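Local coordinates for putative esterase (Bacteroides intestinalis DSM 17393, PDB 5VOL), which probably hydrolyses ferulic acid esters of arabinoxylan, as a ferulic acid esterase of carbohydrate esterase family 1, at residues R26-F31 / E121-V126; K67-R72 / Y256-L261; C80-V85 / Q263-V268; G144-G149 / V213-D218. All blocks are in the same frame, centred on the assembly; numbering follows the deposited sequence.

Interaction 1. Residues R26-F31 / E121-V126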
loop_
_atom_site.group_PDB
_atom_site.type_symbol
_atom_site.label_atom_id
_atom_site.label_comp_id
_atom_site.label_asym_id
_atom_site.label_seq_id
_atom_site.Cartn_x
_atom_site.Cartn_y
_atom_site.Cartn_z
ATOM N N ARG C 26 30.841 7.155 -23.289
ATOM C CA ARG C 26 29.525 6.804 -22.780
ATOM C C ARG C 26 29.460 7.119 -21.292
ATOM O O ARG C 26 30.175 6.516 -20.483
ATOM C CB ARG C 26 29.222 5.327 -23.042
ATOM C CG ARG C 26 28.850 5.005 -24.490
ATOM C CD ARG C 26 27.459 5.526 -24.836
ATOM N NE ARG C 26 27.484 6.826 -25.498
ATOM C CZ ARG C 26 26.398 7.510 -25.846
ATOM N NH1 ARG C 26 25.186 7.036 -25.557
ATOM N NH2 ARG C 26 26.520 8.677 -26.473
ATOM N N ALA C 27 28.629 8.090 -20.936
ATOM C CA ALA C 27 28.438 8.423 -19.537
ATOM C C ALA C 27 27.579 7.351 -18.858
ATOM O O ALA C 27 26.783 6.663 -19.499
ATOM C CB ALA C 27 27.793 9.794 -19.387
ATOM N N TYR C 28 27.746 7.224 -17.555
ATOM C CA TYR C 28 26.905 6.331 -16.770
ATOM C C TYR C 28 26.793 6.880 -15.361
ATOM O O TYR C 28 27.624 7.679 -14.930
ATOM C CB TYR C 28 27.476 4.913 -16.756
ATOM C CG TYR C 28 28.804 4.806 -16.033
ATOM C CD1 TYR C 28 30.004 4.947 -16.717
ATOM C CD2 TYR C 28 28.859 4.545 -14.666
ATOM C CE1 TYR C 28 31.220 4.852 -16.066
ATOM C CE2 TYR C 28 30.067 4.443 -14.010
ATOM C CZ TYR C 28 31.245 4.596 -14.714
ATOM O OH TYR C 28 32.449 4.494 -14.055
ATOM N N THR C 29 25.753 6.452 -14.651
ATOM C CA THR C 29 25.522 6.883 -13.282
ATOM C C THR C 29 25.331 5.632 -12.440
ATOM O O THR C 29 24.544 4.757 -12.789
ATOM C CB THR C 29 24.280 7.802 -13.171
ATOM O OG1 THR C 29 24.443 8.936 -14.029
ATOM C CG2 THR C 29 24.068 8.281 -11.737
ATOM N N VAL C 30 26.064 5.527 -11.347
ATOM C CA VAL C 30 26.018 4.298 -10.567
ATOM C C VAL C 30 25.698 4.621 -9.114
ATOM O O VAL C 30 26.166 5.631 -8.577
ATOM C CB VAL C 30 27.359 3.524 -10.662
ATOM C CG1 VAL C 30 28.522 4.409 -10.250
ATOM C CG2 VAL C 30 27.321 2.266 -9.805
ATOM N N PHE C 31 24.866 3.782 -8.499
ATOM C CA PHE C 31 24.632 3.847 -7.059
ATOM C C PHE C 31 25.607 2.925 -6.325
ATOM O O PHE C 31 25.698 1.755 -6.652
ATOM C CB PHE C 31 23.187 3.443 -6.722
ATOM C CG PHE C 31 22.961 3.148 -5.257
ATOM C CD1 PHE C 31 22.596 4.162 -4.377
ATOM C CD2 PHE C 31 23.123 1.860 -4.759
ATOM C CE1 PHE C 31 22.389 3.892 -3.019
ATOM C CE2 PHE C 31 22.919 1.576 -3.400
ATOM C CZ PHE C 31 22.554 2.595 -2.533
ATOM N N GLU C 121 31.489 -4.277 -13.720
ATOM C CA GLU C 121 31.420 -5.340 -12.724
ATOM C C GLU C 121 32.766 -5.612 -12.081
ATOM O O GLU C 121 32.822 -6.124 -10.967
ATOM C CB GLU C 121 30.834 -6.601 -13.341
ATOM C CG GLU C 121 29.370 -6.384 -13.671
ATOM C CD GLU C 121 28.654 -7.632 -14.095
ATOM O OE1 GLU C 121 29.258 -8.728 -14.070
ATOM O OE2 GLU C 121 27.465 -7.510 -14.449
ATOM N N LYS C 122 33.844 -5.230 -12.765
ATOM C CA LYS C 122 35.173 -5.246 -12.171
ATOM C C LYS C 122 35.408 -4.018 -11.292
ATOM O O LYS C 122 35.856 -4.129 -10.158
ATOM C CB LYS C 122 36.247 -5.321 -13.265
ATOM C CG LYS C 122 37.666 -5.112 -12.759
ATOM C CD LYS C 122 38.683 -5.284 -13.898
ATOM C CE LYS C 122 40.100 -4.959 -13.442
ATOM N NZ LYS C 122 41.098 -5.096 -14.556
ATOM N N LYS C 123 35.085 -2.841 -11.808
ATOM C CA LYS C 123 35.380 -1.608 -11.090
ATOM C C LYS C 123 34.575 -1.478 -9.801
ATOM O O LYS C 123 35.072 -0.962 -8.802
ATOM C CB LYS C 123 35.112 -0.401 -11.983
ATOM C CG LYS C 123 35.330 0.931 -11.299
ATOM C CD LYS C 123 35.580 2.016 -12.337
ATOM C CE LYS C 123 36.011 3.322 -11.687
ATOM N NZ LYS C 123 36.455 4.298 -12.706
ATOM N N TYR C 124 33.328 -1.932 -9.827
ATOM C CA TYR C 124 32.444 -1.716 -8.677
ATOM C C TYR C 124 32.147 -3.017 -7.939
ATOM O O TYR C 124 31.136 -3.130 -7.235
ATOM C CB TYR C 124 31.154 -1.006 -9.134
ATOM C CG TYR C 124 31.451 0.344 -9.742
ATOM C CD1 TYR C 124 31.897 1.395 -8.949
ATOM C CD2 TYR C 124 31.336 0.560 -11.112
ATOM C CE1 TYR C 124 32.204 2.619 -9.489
ATOM C CE2 TYR C 124 31.647 1.790 -11.668
ATOM C CZ TYR C 124 32.075 2.819 -10.850
ATOM O OH TYR C 124 32.373 4.059 -11.379
ATOM N N ARG C 125 33.048 -3.987 -8.094
ATOM C CA ARG C 125 33.072 -5.210 -7.282
ATOM C C ARG C 125 31.755 -5.984 -7.273
ATOM O O ARG C 125 31.205 -6.298 -6.212
ATOM C CB ARG C 125 33.477 -4.873 -5.845
ATOM C CG ARG C 125 34.502 -3.759 -5.749
ATOM C CD ARG C 125 35.285 -3.826 -4.458
ATOM N NE ARG C 125 34.424 -3.838 -3.284
ATOM C CZ ARG C 125 34.222 -2.794 -2.487
ATOM N NH1 ARG C 125 34.813 -1.637 -2.733
ATOM N NH2 ARG C 125 33.425 -2.918 -1.433
ATOM N N VAL C 126 31.260 -6.286 -8.464
ATOM C CA VAL C 126 30.047 -7.067 -8.629
ATOM C C VAL C 126 30.396 -8.551 -8.577
ATOM O O VAL C 126 31.441 -8.953 -9.076
ATOM C CB VAL C 126 29.346 -6.715 -9.955
ATOM C CG1 VAL C 126 28.340 -7.772 -10.347
ATOM C CG2 VAL C 126 28.704 -5.314 -9.868
#
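Tyr28 holds CG between its backbone N and carbonyl carbon (chi1 66°), which carries the ring off the strand toward the helix end, while Tyr124 sets CG beside its backbone N (chi1 -61°) and reaches back from the opposite direction. The two phenols therefore meet at their hydroxyls. Tyr28 OH and Tyr124 OH are 2.7 Å apart, a hydrogen bond in which either may be the donor. Each hydroxyl lies in the plane of the other ring, at its edge. The rims touch as well, with Tyr28 CE2 3.9 Å from Tyr124 CE2.

The Tyr124 ring is covered on both faces. Lys123 CG stands 3.7 Å above its centre, and Val30 CG1 approaches the opposite face near the rim, 3.9 Å from Tyr124 CZ. Val30, a beta-branched residue well suited to a strand, gives a compact apolar surface for the ring to rest on. Tyrosine suits both positions because its ring spans the gap while its hydroxyl finds a polar partner inside a buried contact. Tyr28 OH is also bonded to Tyr119 OH, which Lys123 NZ reaches too. A leucine in place of Tyr124 would probably cost Tyr28 one of its hydroxyl partners and open a gap beside Val30 CG1.

Tyr124 is the first residue to leave helical geometry after helix 108-123, which lies against this face of the sheet. Strand 24-32 runs antiparallel to both its neighbours, 11-19 and 83-87; Tyr28 also touches Asp15 on the former, and Val30 touches Ile83 on the latter.

Interaction 2. Residues K67-R72 / Y256-L261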
loop_
_atom_site.group_PDB
_atom_site.type_symbol
_atom_site.label_atom_id
_atom_site.label_comp_id
_atom_site.label_asym_id
_atom_site.label_seq_id
_atom_site.Cartn_x
_atom_site.Cartn_y
_atom_site.Cartn_z
ATOM N N LYS C 67 18.915 6.684 -4.807
ATOM C CA LYS C 67 19.666 6.641 -3.552
ATOM C C LYS C 67 18.731 6.637 -2.326
ATOM O O LYS C 67 18.920 5.859 -1.391
ATOM C CB LYS C 67 20.635 7.816 -3.450
ATOM C CG LYS C 67 21.181 8.024 -2.029
ATOM C CD LYS C 67 22.389 8.963 -2.004
ATOM C CE LYS C 67 22.600 9.581 -0.620
ATOM N NZ LYS C 67 22.847 8.562 0.464
ATOM N N ASP C 68 17.728 7.511 -2.338
ATOM C CA ASP C 68 16.825 7.646 -1.190
ATOM C C ASP C 68 15.964 6.410 -0.998
ATOM O O ASP C 68 15.689 6.017 0.135
ATOM C CB ASP C 68 15.938 8.891 -1.338
ATOM C CG ASP C 68 16.735 10.167 -1.287
ATOM O OD1 ASP C 68 17.844 10.131 -0.709
ATOM O OD2 ASP C 68 16.273 11.201 -1.821
ATOM N N VAL C 69 15.510 5.814 -2.097
ATOM C CA VAL C 69 14.710 4.603 -2.012
ATOM C C VAL C 69 15.568 3.442 -1.496
ATOM O O VAL C 69 15.138 2.699 -0.612
ATOM C CB VAL C 69 14.084 4.229 -3.367
ATOM C CG1 VAL C 69 13.333 2.903 -3.258
ATOM C CG2 VAL C 69 13.140 5.335 -3.848
ATOM N N MET C 70 16.788 3.292 -2.027
ATOM C CA MET C 70 17.680 2.252 -1.522
ATOM C C MET C 70 18.023 2.436 -0.041
ATOM O O MET C 70 18.055 1.460 0.710
ATOM C CB MET C 70 18.970 2.188 -2.348
ATOM C CG MET C 70 18.858 1.358 -3.618
ATOM S SD MET C 70 18.625 -0.404 -3.292
ATOM C CE MET C 70 20.256 -0.864 -2.695
ATOM N N ASP C 71 18.297 3.663 0.384
ATOM C CA ASP C 71 18.644 3.903 1.780
ATOM C C ASP C 71 17.509 3.457 2.714
ATOM O O ASP C 71 17.762 2.859 3.755
ATOM C CB ASP C 71 18.969 5.374 2.017
ATOM C CG ASP C 71 20.324 5.778 1.436
ATOM O OD1 ASP C 71 21.133 4.883 1.107
ATOM O OD2 ASP C 71 20.563 6.997 1.318
ATOM N N ARG C 72 16.266 3.737 2.315
ATOM C CA ARG C 72 15.086 3.234 3.015
ATOM C C ARG C 72 15.011 1.697 2.997
ATOM O O ARG C 72 14.910 1.054 4.052
ATOM C CB ARG C 72 13.808 3.845 2.401
ATOM C CG ARG C 72 12.509 3.229 2.910
ATOM C CD ARG C 72 12.075 3.861 4.241
ATOM N NE ARG C 72 11.441 5.172 4.087
ATOM C CZ ARG C 72 12.024 6.336 4.364
ATOM N NH1 ARG C 72 11.349 7.468 4.206
ATOM N NH2 ARG C 72 13.272 6.376 4.812
ATOM N N TYR C 256 4.980 7.087 -11.621
ATOM C CA TYR C 256 4.826 5.657 -11.836
ATOM C C TYR C 256 6.164 4.906 -11.688
ATOM O O TYR C 256 6.207 3.808 -11.150
ATOM C CB TYR C 256 4.228 5.362 -13.222
ATOM C CG TYR C 256 3.527 4.024 -13.253
ATOM C CD1 TYR C 256 2.210 3.901 -12.798
ATOM C CD2 TYR C 256 4.180 2.876 -13.691
ATOM C CE1 TYR C 256 1.555 2.668 -12.796
ATOM C CE2 TYR C 256 3.528 1.634 -13.688
ATOM C CZ TYR C 256 2.218 1.543 -13.238
ATOM O OH TYR C 256 1.551 0.331 -13.234
ATOM N N TRP C 257 7.246 5.509 -12.163
ATOM C CA TRP C 257 8.529 4.809 -12.261
ATOM C C TRP C 257 9.266 4.888 -10.933
ATOM O O TRP C 257 9.886 3.921 -10.509
ATOM C CB TRP C 257 9.362 5.386 -13.423
ATOM C CG TRP C 257 8.632 5.191 -14.721
ATOM C CD1 TRP C 257 7.882 4.100 -15.076
ATOM C CD2 TRP C 257 8.507 6.129 -15.804
ATOM N NE1 TRP C 257 7.311 4.302 -16.309
ATOM C CE2 TRP C 257 7.679 5.535 -16.777
ATOM C CE3 TRP C 257 9.014 7.406 -16.042
ATOM C CZ2 TRP C 257 7.350 6.180 -17.981
ATOM C CZ3 TRP C 257 8.690 8.046 -17.246
ATOM C CH2 TRP C 257 7.871 7.431 -18.191
ATOM N N HIS C 258 9.150 6.015 -10.239
ATOM C CA HIS C 258 9.690 6.081 -8.880
ATOM C C HIS C 258 8.985 5.083 -7.928
ATOM O O HIS C 258 9.633 4.339 -7.184
ATOM C CB HIS C 258 9.575 7.506 -8.328
ATOM C CG HIS C 258 9.641 7.579 -6.835
ATOM N ND1 HIS C 258 8.515 7.643 -6.036
ATOM C CD2 HIS C 258 10.696 7.601 -5.988
ATOM C CE1 HIS C 258 8.874 7.679 -4.769
ATOM N NE2 HIS C 258 10.196 7.663 -4.711
ATOM N N SER C 259 7.657 5.066 -7.947
ATOM C CA SER C 259 6.922 4.150 -7.087
ATOM C C SER C 259 7.194 2.688 -7.490
ATOM O O SER C 259 7.185 1.799 -6.644
ATOM C CB SER C 259 5.420 4.469 -7.116
ATOM O OG SER C 259 4.877 4.268 -8.404
ATOM N N ALA C 260 7.485 2.450 -8.773
ATOM C CA ALA C 260 7.822 1.108 -9.239
ATOM C C ALA C 260 9.071 0.560 -8.548
ATOM O O ALA C 260 9.191 -0.647 -8.319
ATOM C CB ALA C 260 8.018 1.106 -10.789
ATOM N N LEU C 261 10.005 1.438 -8.210
ATOM C CA LEU C 261 11.215 1.017 -7.500
ATOM C C LEU C 261 10.927 0.282 -6.210
ATOM O O LEU C 261 11.669 -0.618 -5.830
ATOM C CB LEU C 261 12.099 2.219 -7.178
ATOM C CG LEU C 261 12.989 2.721 -8.301
ATOM C CD1 LEU C 261 13.780 3.910 -7.784
ATOM C CD2 LEU C 261 13.937 1.602 -8.754
#
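Val69 splits its two methyls between two residues of the facing helix. With CG1 anti to the backbone N (chi1 176°), CG1 points at Leu261 and CG2 at His258. Val69 CG1 comes within 4.2 Å of Leu261 CB. Val69 CA and Leu261 CA, 7.4 Å apart, are the nearest pair of alpha carbons across the two segments. Val69 CG2 lies 3.9 Å from His258 NE2 and almost as near CD2, crossing the imidazole obliquely. A short branched side chain fits here, since it fills the space between the helices without holding them apart.

Helices 66-76 and 254-271 lie on the same side of the central sheet, consistent with helices A and F of the alpha/beta-hydrolase fold. Leu265, one turn beyond Leu261, continues the apolar seam against both Val69 and Met70.

His258 brings its ring to Val69 by placing CG anti to the backbone N (chi1 160°). The polar end of that ring serves the subunit interface: NE2 is hydrogen-bonded to Glu255 of the second subunit, and the ring meets His258 of that subunit with planes at about 85°. On a part of helix 66-76 turned from this contact, Lys67 and Asp71, one turn apart, form a salt bridge. Lys67 NZ reaches the syn lone pair of Asp71 OD2 at 2.9 Å, and Ser10 OG is bonded to both residues.

Interaction 3. Residues C80-V85 / Q263-V268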
loop_
_atom_site.group_PDB
_atom_site.type_symbol
_atom_site.label_atom_id
_atom_site.label_comp_id
_atom_site.label_asym_id
_atom_site.label_seq_id
_atom_site.Cartn_x
_atom_site.Cartn_y
_atom_site.Cartn_z
ATOM N N CYS C 80 18.490 -5.800 -0.488
ATOM C CA CYS C 80 19.885 -6.005 -0.106
ATOM C C CYS C 80 20.754 -4.906 -0.723
ATOM O O CYS C 80 20.344 -4.230 -1.673
ATOM C CB CYS C 80 20.379 -7.383 -0.552
ATOM S SG CYS C 80 20.531 -7.537 -2.366
ATOM N N GLU C 81 21.942 -4.692 -0.173
ATOM C CA GLU C 81 22.861 -3.773 -0.818
ATOM C C GLU C 81 23.211 -4.322 -2.204
ATOM O O GLU C 81 23.413 -5.519 -2.384
ATOM C CB GLU C 81 24.116 -3.572 0.015
ATOM C CG GLU C 81 23.897 -2.821 1.304
ATOM C CD GLU C 81 25.215 -2.435 1.932
ATOM O OE1 GLU C 81 26.115 -3.294 1.951
ATOM O OE2 GLU C 81 25.370 -1.282 2.373
ATOM N N MET C 82 23.236 -3.445 -3.194
ATOM C CA MET C 82 23.516 -3.858 -4.561
ATOM C C MET C 82 24.057 -2.671 -5.339
ATOM O O MET C 82 23.774 -1.520 -5.006
ATOM C CB MET C 82 22.254 -4.405 -5.249
ATOM C CG MET C 82 21.198 -3.324 -5.632
ATOM S SD MET C 82 19.658 -4.025 -6.290
ATOM C CE MET C 82 18.718 -4.269 -4.758
ATOM N N ILE C 83 24.853 -2.963 -6.361
ATOM C CA ILE C 83 25.280 -1.948 -7.323
ATOM C C ILE C 83 24.111 -1.686 -8.271
ATOM O O ILE C 83 23.489 -2.628 -8.777
ATOM C CB ILE C 83 26.536 -2.407 -8.134
ATOM C CG1 ILE C 83 27.667 -2.840 -7.191
ATOM C CG2 ILE C 83 26.997 -1.317 -9.093
ATOM C CD1 ILE C 83 28.184 -1.739 -6.283
ATOM N N ILE C 84 23.787 -0.416 -8.491
ATOM C CA ILE C 84 22.764 -0.077 -9.461
ATOM C C ILE C 84 23.391 0.856 -10.506
ATOM O O ILE C 84 24.052 1.837 -10.159
ATOM C CB ILE C 84 21.534 0.594 -8.812
ATOM C CG1 ILE C 84 20.983 -0.275 -7.679
ATOM C CG2 ILE C 84 20.409 0.775 -9.838
ATOM C CD1 ILE C 84 19.898 0.431 -6.893
ATOM N N VAL C 85 23.193 0.559 -11.782
ATOM C CA VAL C 85 23.867 1.375 -12.800
ATOM C C VAL C 85 22.982 1.657 -14.005
ATOM O O VAL C 85 22.244 0.789 -14.480
ATOM C CB VAL C 85 25.173 0.699 -13.265
ATOM C CG1 VAL C 85 24.859 -0.619 -13.888
ATOM C CG2 VAL C 85 25.951 1.596 -14.255
ATOM N N GLN C 263 8.629 -1.724 -5.639
ATOM C CA GLN C 263 8.332 -3.129 -5.929
ATOM C C GLN C 263 9.532 -3.833 -6.570
ATOM O O GLN C 263 9.820 -5.013 -6.288
ATOM C CB GLN C 263 7.106 -3.231 -6.835
ATOM C CG GLN C 263 5.823 -2.907 -6.088
ATOM C CD GLN C 263 4.748 -2.281 -6.962
ATOM O OE1 GLN C 263 3.838 -1.622 -6.447
ATOM N NE2 GLN C 263 4.833 -2.489 -8.286
ATOM N N CYS C 264 10.231 -3.098 -7.430
ATOM C CA CYS C 264 11.361 -3.649 -8.185
ATOM C C CYS C 264 12.530 -4.057 -7.303
ATOM O O CYS C 264 13.053 -5.151 -7.441
ATOM C CB CYS C 264 11.846 -2.636 -9.227
ATOM S SG CYS C 264 13.273 -3.187 -10.199
ATOM N N LEU C 265 12.953 -3.178 -6.407
ATOM C CA LEU C 265 14.142 -3.467 -5.616
ATOM C C LEU C 265 13.954 -4.659 -4.661
ATOM O O LEU C 265 14.836 -5.536 -4.578
ATOM C CB LEU C 265 14.575 -2.213 -4.864
ATOM C CG LEU C 265 15.028 -1.105 -5.839
ATOM C CD1 LEU C 265 15.301 0.188 -5.084
ATOM C CD2 LEU C 265 16.275 -1.560 -6.641
ATOM N N PRO C 266 12.806 -4.732 -3.965
ATOM C CA PRO C 266 12.593 -5.960 -3.170
ATOM C C PRO C 266 12.444 -7.215 -4.029
ATOM O O PRO C 266 12.853 -8.297 -3.608
ATOM C CB PRO C 266 11.284 -5.671 -2.396
ATOM C CG PRO C 266 11.259 -4.162 -2.260
ATOM C CD PRO C 266 11.860 -3.659 -3.603
ATOM N N PHE C 267 11.856 -7.070 -5.214
ATOM C CA PHE C 267 11.672 -8.183 -6.138
ATOM C C PHE C 267 12.999 -8.812 -6.559
ATOM O O PHE C 267 13.180 -10.017 -6.404
ATOM C CB PHE C 267 10.892 -7.722 -7.372
ATOM C CG PHE C 267 10.943 -8.686 -8.532
ATOM C CD1 PHE C 267 10.265 -9.904 -8.484
ATOM C CD2 PHE C 267 11.629 -8.352 -9.691
ATOM C CE1 PHE C 267 10.300 -10.787 -9.557
ATOM C CE2 PHE C 267 11.670 -9.233 -10.781
ATOM C CZ PHE C 267 11.002 -10.449 -10.711
ATOM N N VAL C 268 13.930 -8.022 -7.095
ATOM C CA VAL C 268 15.206 -8.617 -7.515
ATOM C C VAL C 268 15.975 -9.147 -6.301
ATOM O O VAL C 268 16.675 -10.160 -6.388
ATOM C CB VAL C 268 16.086 -7.622 -8.324
ATOM C CG1 VAL C 268 15.331 -7.157 -9.556
ATOM C CG2 VAL C 268 16.481 -6.432 -7.486
#
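Met82 and Leu265 give the most surface to this contact, and they meet through their terminal methyls. Met82 runs out nearly straight at chi2 and then bends at chi3 (89°), turning CE into the helix. There CE lies 4.1 Å from Leu265 CD2 and as close to the carbonyl oxygen Leu265 O, which also accepts a hydrogen bond from Thr269 OG1. The same Met82 CE is 4.1 Å from Val268 CG2, a side chain it crosses at about a right angle. An unbranched, flexible thioether can thread between two residues one turn apart on a helix, where a branched chain would be less able to follow the groove.

Leu265 CD2 has a second neighbour in Ile84 CD1, 4.1 Å away and again approached at about a right angle. Met82 and Ile84, two residues apart on an extended chain, thus present their tips side by side to one leucine.

The side chains that meet are all apolar, as expected where a helix lies on a sheet. Strand 83-87 runs parallel to 46-50, whose Leu47 touches both Met82 and Leu265, and the strand order 1-2-4-3-5-6-7-8 with a C-terminal helix laid across this face is that of the alpha/beta-hydrolase fold.

Interaction 4. Residues G144-G149 / V213-D218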
loop_
_atom_site.group_PDB
_atom_site.type_symbol
_atom_site.label_atom_id
_atom_site.label_comp_id
_atom_site.label_asym_id
_atom_site.label_seq_id
_atom_site.Cartn_x
_atom_site.Cartn_y
_atom_site.Cartn_z
ATOM N N GLY C 144 14.210 -2.670 -23.637
ATOM C CA GLY C 144 15.598 -3.084 -23.609
ATOM C C GLY C 144 15.844 -4.161 -22.559
ATOM O O GLY C 144 16.478 -5.183 -22.820
ATOM N N ALA C 145 15.333 -3.925 -21.360
ATOM C CA ALA C 145 15.498 -4.866 -20.262
ATOM C C ALA C 145 14.889 -6.226 -20.616
ATOM O O ALA C 145 15.502 -7.262 -20.435
ATOM C CB ALA C 145 14.863 -4.289 -18.985
ATOM N N THR C 146 13.676 -6.201 -21.140
ATOM C CA THR C 146 12.945 -7.413 -21.444
ATOM C C THR C 146 13.630 -8.229 -22.547
ATOM O O THR C 146 13.822 -9.433 -22.396
ATOM C CB THR C 146 11.498 -7.076 -21.851
ATOM O OG1 THR C 146 10.817 -6.471 -20.740
ATOM C CG2 THR C 146 10.743 -8.318 -22.257
ATOM N N ASN C 147 14.015 -7.582 -23.648
ATOM C CA ASN C 147 14.617 -8.320 -24.760
ATOM C C ASN C 147 16.031 -8.798 -24.414
ATOM O O ASN C 147 16.444 -9.860 -24.858
ATOM C CB ASN C 147 14.622 -7.472 -26.050
ATOM C CG ASN C 147 14.887 -8.310 -27.306
ATOM O OD1 ASN C 147 15.754 -7.972 -28.104
ATOM N ND2 ASN C 147 14.150 -9.414 -27.472
ATOM N N TYR C 148 16.758 -8.043 -23.597
ATOM C CA TYR C 148 18.041 -8.518 -23.085
ATOM C C TYR C 148 17.844 -9.801 -22.280
ATOM O O TYR C 148 18.628 -10.761 -22.383
ATOM C CB TYR C 148 18.717 -7.475 -22.192
ATOM C CG TYR C 148 19.530 -6.393 -22.880
ATOM C CD1 TYR C 148 19.457 -6.177 -24.250
ATOM C CD2 TYR C 148 20.382 -5.581 -22.133
ATOM C CE1 TYR C 148 20.230 -5.156 -24.865
ATOM C CE2 TYR C 148 21.141 -4.578 -22.724
ATOM C CZ TYR C 148 21.071 -4.369 -24.084
ATOM O OH TYR C 148 21.836 -3.350 -24.625
ATOM N N GLY C 149 16.804 -9.804 -21.450
ATOM C CA GLY C 149 16.520 -10.965 -20.624
ATOM C C GLY C 149 16.095 -12.134 -21.490
ATOM O O GLY C 149 16.396 -13.286 -21.189
ATOM N N VAL C 213 14.134 -17.373 -16.019
ATOM C CA VAL C 213 14.196 -15.979 -15.611
ATOM C C VAL C 213 12.911 -15.597 -14.867
ATOM O O VAL C 213 11.827 -16.040 -15.229
ATOM C CB VAL C 213 14.418 -15.055 -16.851
ATOM C CG1 VAL C 213 14.466 -13.590 -16.447
ATOM C CG2 VAL C 213 15.723 -15.453 -17.583
ATOM N N ALA C 214 13.039 -14.789 -13.818
ATOM C CA ALA C 214 11.870 -14.263 -13.122
ATOM C C ALA C 214 11.433 -12.967 -13.794
ATOM O O ALA C 214 12.266 -12.093 -14.003
ATOM C CB ALA C 214 12.184 -14.016 -11.644
ATOM N N TRP C 215 10.146 -12.849 -14.110
ATOM C CA TRP C 215 9.616 -11.690 -14.839
ATOM C C TRP C 215 8.569 -10.906 -14.051
ATOM O O TRP C 215 7.690 -11.490 -13.424
ATOM C CB TRP C 215 8.994 -12.135 -16.166
ATOM C CG TRP C 215 9.876 -13.013 -17.007
ATOM C CD1 TRP C 215 9.994 -14.368 -16.923
ATOM C CD2 TRP C 215 10.737 -12.601 -18.087
ATOM N NE1 TRP C 215 10.872 -14.827 -17.874
ATOM C CE2 TRP C 215 11.347 -13.764 -18.598
ATOM C CE3 TRP C 215 11.045 -11.366 -18.662
ATOM C CZ2 TRP C 215 12.265 -13.733 -19.660
ATOM C CZ3 TRP C 215 11.958 -11.332 -19.728
ATOM C CH2 TRP C 215 12.559 -12.512 -20.205
ATOM N N PHE C 216 8.653 -9.582 -14.105
ATOM C CA PHE C 216 7.675 -8.708 -13.453
ATOM C C PHE C 216 7.326 -7.587 -14.438
ATOM O O PHE C 216 8.206 -6.849 -14.869
ATOM C CB PHE C 216 8.251 -8.145 -12.145
ATOM C CG PHE C 216 7.215 -7.687 -11.141
ATOM C CD1 PHE C 216 6.348 -6.636 -11.427
ATOM C CD2 PHE C 216 7.135 -8.296 -9.888
ATOM C CE1 PHE C 216 5.409 -6.201 -10.493
ATOM C CE2 PHE C 216 6.203 -7.871 -8.945
ATOM C CZ PHE C 216 5.325 -6.824 -9.245
ATOM N N VAL C 217 6.054 -7.486 -14.810
ATOM C CA VAL C 217 5.586 -6.458 -15.738
ATOM C C VAL C 217 4.634 -5.490 -15.033
ATOM O O VAL C 217 3.630 -5.903 -14.440
ATOM C CB VAL C 217 4.902 -7.100 -16.950
ATOM C CG1 VAL C 217 4.304 -6.033 -17.867
ATOM C CG2 VAL C 217 5.921 -7.983 -17.697
ATOM N N ASP C 218 4.948 -4.199 -15.110
ATOM C CA ASP C 218 4.268 -3.168 -14.316
ATOM C C ASP C 218 3.942 -1.969 -15.206
ATOM O O ASP C 218 4.864 -1.294 -15.655
ATOM C CB ASP C 218 5.183 -2.757 -13.155
ATOM C CG ASP C 218 4.556 -1.773 -12.198
ATOM O OD1 ASP C 218 3.326 -1.550 -12.229
ATOM O OD2 ASP C 218 5.329 -1.234 -11.374
#
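Helix and strand backbones stand well apart here, with Thr146 CA 8.5 Å from Trp215 CA. Further along, Gly149 CA lies 7.5 Å from Val213 CA. The gap is filled mainly by the Trp215 indole, which sets CG beside its backbone N (chi1 -51°) and drives its six-membered ring toward the helix. The ring turns its edge to the helix: Trp215 CZ3 lies 3.8 Å from Thr146 O, which is in the ring plane, and Trp215 CZ3 lies 4.1 Å from Thr146 CG2. Trp215 CH2 meets Gly149 C at 3.8 Å.

A side chain at Gly149 would point toward the strand, and even a CB would crowd CH2, so glycine suits a place where the helix backbone itself meets the ring. Val213 CG1 lies over one indole face, 3.8 Å above the plane and toward its rim. The polar end of the ring is buried but satisfied, for NE1 is hydrogen-bonded to Leu210 O. An alanine at Trp215 would probably open a large gap against Thr146 and Gly149 and leave Leu210 O without this donor.

Strand 214-218 runs between 158-162 and 244-246, all parallel. Helix 140-151 covers one face of this part of the sheet together with helix 226-238, whose Met236 touches Trp215, while helix 254-271 packs on Ala214 from the other face.

Interactions 1, 3 and 4 each reach the same central sheet, while interaction 2 joins two helices that lie on it. Interactions 2 and 3, centres about 10 Å apart, share helix 254-271; Met70 CG reaches Ile84 CD1 at 3.6 Å. Interaction 1 joins interaction 3 through neighbouring strands, with Phe31 N 2.7 Å from Ile84 O in a probable hydrogen bond. Phe267 CD1 and Phe216 CD2, 3.8 Å apart, connect interactions 3 and 4. Ser139, His252 and Asp223 probably form the catalytic triad, as in related hydrolases; Thr146 of interaction 4 lies near, without touching, the probable nucleophile elbow, and Trp257 of interaction 2 packs edge-to-face on His252. The Trp215 side chain is about 11 Å from a calcium ion.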